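Local coordinates for protein aspartokinase (Clostridium acetobutylicum, PDB 3TVI) that probably catalyses the ATP-dependent phosphorylation of the beta-carboxyl group of L-aspartate, the first step toward threonine, methionine and lysine, at residues Asp134-Ile139 with Tyr172-Asn177; Lys151-Ile156 with Ile195-Asn200. One frame throughout, in Å; residues are numbered along the deposited sequence.

In the fold
Both contacts lie in the amino acid kinase domain, on the same side of the chain's centre, with their own centres about 13 Å apart. Their segments alternate along the chain: 134-139 follows strand 131-132, an outer strand of the mixed sheet, then come helix 149-159 of contact 2, strand 172-174 of contact 1 and the C-terminal end of helix 187-199. The two touch directly, V138 of contact 1 lying on I156 of contact 2; the 134-139 loop thus lies between strand 172-174 and helix 149-159, touching both. Contact 1 reaches the neighbourhood of E117, a predicted substrate-binding residue, whereas contact 2 is structural packing between helices.

Contact 1 of 2, residues Asp134-Ile139 with Tyr172-Asn177; sequences DAAEVI and YGSSFN
Y172 OH donates to D134 OD1 over 2.6 Å, coming from above the carboxylate plane, which stands 79° from the ring plane. The same OD1 takes the backbone N of A136 on its anti side at 2.7 Å, closing an Asx turn; two donors grip this single oxygen. S174 OG gives its proton to A136 O at 2.7 Å, in the carbonyl plane and on a lone pair; chi1 of -75° sets OG beside its own N. S174 N meets I139 O at 3.0 Å, nearly straight.

These bonds join the loop after strand 131-132 to strand 172-174, half of a small antiparallel sheet with 180-182 in the amino acid kinase domain. The side chains of Y172 and E117, a predicted substrate-binding residue, are about 5 Å apart at their nearest atoms, and R115 is a cation-pi partner of the Y172 ring.

Apolar contact centres on that ring: A135 CB makes a CH-pi contact over one face, 3.6 Å from the Y172 centroid. I139 packs on the backbone instead, its CG2 4.0 Å from G173 CA.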
# COMPACT_ATOMS: atom_id res chain seq x y z
N ASP B 134 45.66 -15.09 -7.02
CA ASP B 134 44.82 -15.30 -5.84
C ASP B 134 43.96 -14.07 -5.63
O ASP B 134 44.37 -12.96 -5.94
CB ASP B 134 45.66 -15.58 -4.59
CG ASP B 134 44.84 -16.15 -3.44
OD1 ASP B 134 43.86 -15.51 -3.02
OD2 ASP B 134 45.17 -17.24 -2.93
N ALA B 135 42.75 -14.29 -5.12
CA ALA B 135 41.81 -13.22 -4.82
C ALA B 135 42.37 -12.34 -3.72
O ALA B 135 42.29 -11.11 -3.79
CB ALA B 135 40.48 -13.80 -4.39
N ALA B 136 42.95 -12.98 -2.71
CA ALA B 136 43.46 -12.30 -1.51
C ALA B 136 44.49 -11.24 -1.83
O ALA B 136 44.76 -10.38 -1.00
CB ALA B 136 44.03 -13.30 -0.53
N GLU B 137 45.08 -11.31 -3.02
CA GLU B 137 46.04 -10.30 -3.50
C GLU B 137 45.39 -9.08 -4.16
O GLU B 137 46.00 -8.01 -4.22
CB GLU B 137 47.00 -10.93 -4.51
CG GLU B 137 48.02 -11.85 -3.88
CD GLU B 137 49.16 -11.08 -3.28
OE1 GLU B 137 50.04 -10.63 -4.06
OE2 GLU B 137 49.17 -10.91 -2.05
N VAL B 138 44.17 -9.24 -4.64
CA VAL B 138 43.59 -8.26 -5.56
C VAL B 138 42.24 -7.66 -5.10
O VAL B 138 41.84 -6.58 -5.54
CB VAL B 138 43.52 -8.89 -6.96
CG1 VAL B 138 42.38 -9.90 -7.04
CG2 VAL B 138 43.42 -7.83 -8.03
N ILE B 139 41.54 -8.35 -4.19
CA ILE B 139 40.28 -7.89 -3.63
C ILE B 139 40.46 -7.65 -2.14
O ILE B 139 40.98 -8.52 -1.44
CB ILE B 139 39.20 -8.96 -3.82
CG1 ILE B 139 38.85 -9.06 -5.31
CG2 ILE B 139 37.96 -8.64 -2.99
CD1 ILE B 139 37.82 -10.12 -5.64
N TYR B 172 35.93 -14.68 -2.39
CA TYR B 172 36.60 -14.15 -1.22
C TYR B 172 37.62 -13.08 -1.55
O TYR B 172 37.86 -12.79 -2.72
CB TYR B 172 37.30 -15.29 -0.48
CG TYR B 172 38.53 -15.81 -1.19
CD1 TYR B 172 39.79 -15.31 -0.90
CD2 TYR B 172 38.42 -16.79 -2.17
CE1 TYR B 172 40.91 -15.78 -1.57
CE2 TYR B 172 39.54 -17.27 -2.83
CZ TYR B 172 40.77 -16.76 -2.53
OH TYR B 172 41.87 -17.24 -3.19
N GLY B 173 38.21 -12.51 -0.51
CA GLY B 173 39.28 -11.51 -0.61
C GLY B 173 39.99 -11.39 0.73
O GLY B 173 39.81 -12.23 1.61
N SER B 174 40.79 -10.34 0.91
CA SER B 174 41.50 -10.18 2.18
C SER B 174 40.79 -9.18 3.09
O SER B 174 40.31 -8.16 2.63
CB SER B 174 42.95 -9.74 1.93
OG SER B 174 43.73 -10.83 1.45
N SER B 175 40.72 -9.50 4.38
CA SER B 175 40.16 -8.59 5.38
C SER B 175 41.15 -7.46 5.65
O SER B 175 42.32 -7.56 5.29
CB SER B 175 39.87 -9.32 6.69
OG SER B 175 41.03 -9.97 7.19
N PHE B 176 40.67 -6.40 6.30
CA PHE B 176 41.52 -5.28 6.70
C PHE B 176 42.81 -5.77 7.33
O PHE B 176 43.89 -5.29 6.99
CB PHE B 176 40.79 -4.37 7.69
CG PHE B 176 41.57 -3.14 8.07
CD1 PHE B 176 41.82 -2.15 7.13
CD2 PHE B 176 42.05 -2.97 9.36
CE1 PHE B 176 42.54 -1.01 7.47
CE2 PHE B 176 42.77 -1.84 9.71
CZ PHE B 176 43.02 -0.86 8.76
N ASN B 177 42.69 -6.74 8.23
CA ASN B 177 43.84 -7.36 8.90
C ASN B 177 44.61 -8.41 8.06
O ASN B 177 45.36 -9.22 8.61
CB ASN B 177 43.41 -7.98 10.23
CG ASN B 177 42.51 -9.20 10.05
OD1 ASN B 177 41.33 -9.08 9.73
ND2 ASN B 177 43.08 -10.38 10.28

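Contact 2 of 2, residues Lys151-Ile156 with Ile195-Asn200; sequences KSYEKI and ISAGVN
Y153 and I156, one turn apart on helix 149-159, pack against the last turn of helix 187-199 around G198. This is a helix-helix crossing within the amino acid kinase domain: the axes of segments 151-156 and 195-199 approach to 8.4 Å, with a signed crossing angle of -67°. G198 has no side chain, consistent with the close approach of the helix 149-159 backbone, and its CA lies 4.3 Å from Y153 CA.

The tight part is the buried side around G198, met by both I156 and Y153. The ring of Y153 lies obliquely here, its CD1 3.4 Å from G198 CA. The CB of I156 points toward the other helix, and its two branches divide the work. With chi1 at -74°, CG2 lies anti to the backbone N and rests on the backbone at the helix end, I156 CG2 being 3.6 Å from G198 C and close to V199 N. The other branch runs on extended through CG1 to bring I156 CD1 within 3.7 Å of I195 CD1. The CB of I195 faces away from the contact, but its chain bends at chi2 -57° and returns the tip to I156, the two side chains crossing obliquely. Farther in, I195 and V199 lie on V6 of strand 5-9, and this side continues into the central sheet.

The more exposed flank, equally close, is formed by the partly exposed pair Y153 and A197. N200, with positive phi, ends helix 187-199 in a Schellman motif. Just past segment 151-156, K157 NZ donates a hydrogen bond to G198 O, a polar link between the same two helices. At the outer edge Y153 CE1 is 3.5 Å from A197 CB, and that methyl also lies 3.8 Å from Y153 OH.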
# COMPACT_ATOMS: atom_id res chain seq x y z
N LYS B 151 40.96 0.75 -3.50
CA LYS B 151 42.18 -0.06 -3.40
C LYS B 151 42.15 -1.27 -4.32
O LYS B 151 43.06 -1.48 -5.11
CB LYS B 151 42.39 -0.56 -1.97
CG LYS B 151 43.67 -1.37 -1.78
CD LYS B 151 43.78 -1.91 -0.37
CE LYS B 151 45.05 -2.72 -0.17
NZ LYS B 151 45.03 -3.41 1.14
N SER B 152 41.10 -2.08 -4.18
CA SER B 152 40.96 -3.30 -4.95
C SER B 152 41.24 -3.05 -6.43
O SER B 152 42.10 -3.71 -7.02
CB SER B 152 39.55 -3.87 -4.78
OG SER B 152 39.28 -4.09 -3.41
N TYR B 153 40.54 -2.08 -7.00
CA TYR B 153 40.66 -1.76 -8.43
C TYR B 153 42.08 -1.34 -8.79
O TYR B 153 42.66 -1.84 -9.76
CB TYR B 153 39.67 -0.67 -8.83
CG TYR B 153 38.21 -1.00 -8.56
CD1 TYR B 153 37.67 -2.24 -8.89
CD2 TYR B 153 37.35 -0.06 -7.99
CE1 TYR B 153 36.34 -2.54 -8.65
CE2 TYR B 153 36.03 -0.34 -7.75
CZ TYR B 153 35.53 -1.58 -8.08
OH TYR B 153 34.20 -1.86 -7.84
N GLU B 154 42.65 -0.43 -8.00
CA GLU B 154 44.04 -0.05 -8.18
C GLU B 154 44.91 -1.30 -8.31
O GLU B 154 45.73 -1.41 -9.22
CB GLU B 154 44.52 0.84 -7.02
CG GLU B 154 46.04 1.04 -6.93
CD GLU B 154 46.45 2.25 -6.07
OE1 GLU B 154 45.56 2.96 -5.53
OE2 GLU B 154 47.67 2.48 -5.94
N LYS B 155 44.69 -2.25 -7.39
CA LYS B 155 45.42 -3.52 -7.39
C LYS B 155 45.09 -4.34 -8.64
O LYS B 155 45.97 -4.84 -9.32
CB LYS B 155 45.12 -4.31 -6.12
N ILE B 156 43.80 -4.45 -8.95
CA ILE B 156 43.36 -5.16 -10.16
C ILE B 156 44.06 -4.63 -11.41
O ILE B 156 44.56 -5.41 -12.22
CB ILE B 156 41.83 -5.06 -10.35
CG1 ILE B 156 41.12 -5.95 -9.34
CG2 ILE B 156 41.45 -5.47 -11.76
CD1 ILE B 156 39.62 -5.76 -9.30
N ILE B 195 35.98 -7.52 -10.85
CA ILE B 195 37.09 -7.60 -11.79
C ILE B 195 36.82 -6.76 -13.02
O ILE B 195 37.69 -6.03 -13.49
CB ILE B 195 37.38 -9.04 -12.24
CG1 ILE B 195 37.98 -9.86 -11.09
CG2 ILE B 195 38.34 -9.03 -13.42
CD1 ILE B 195 39.24 -9.27 -10.48
N SER B 196 35.60 -6.87 -13.55
CA SER B 196 35.19 -6.11 -14.73
C SER B 196 35.37 -4.62 -14.47
O SER B 196 36.05 -3.92 -15.24
CB SER B 196 33.73 -6.41 -15.07
OG SER B 196 33.42 -7.78 -14.88
N ALA B 197 34.79 -4.15 -13.36
CA ALA B 197 34.97 -2.78 -12.92
C ALA B 197 36.45 -2.38 -12.89
O ALA B 197 36.83 -1.36 -13.46
CB ALA B 197 34.36 -2.59 -11.54
N GLY B 198 37.27 -3.19 -12.23
CA GLY B 198 38.68 -2.87 -12.03
C GLY B 198 39.53 -2.88 -13.29
O GLY B 198 40.52 -2.15 -13.39
N VAL B 199 39.15 -3.72 -14.24
CA VAL B 199 39.85 -3.79 -15.52
C VAL B 199 39.25 -2.83 -16.56
O VAL B 199 39.82 -2.64 -17.63
CB VAL B 199 39.80 -5.21 -16.09
CG1 VAL B 199 38.36 -5.62 -16.38
CG2 VAL B 199 40.66 -5.32 -17.33
N ASN B 200 38.11 -2.22 -16.23
CA ASN B 200 37.34 -1.44 -17.19
C ASN B 200 37.00 -2.31 -18.40
O ASN B 200 37.25 -1.93 -19.54
CB ASN B 200 38.09 -0.16 -17.61
CG ASN B 200 38.34 0.77 -16.44
OD1 ASN B 200 37.43 1.11 -15.69
ND2 ASN B 200 39.59 1.21 -16.29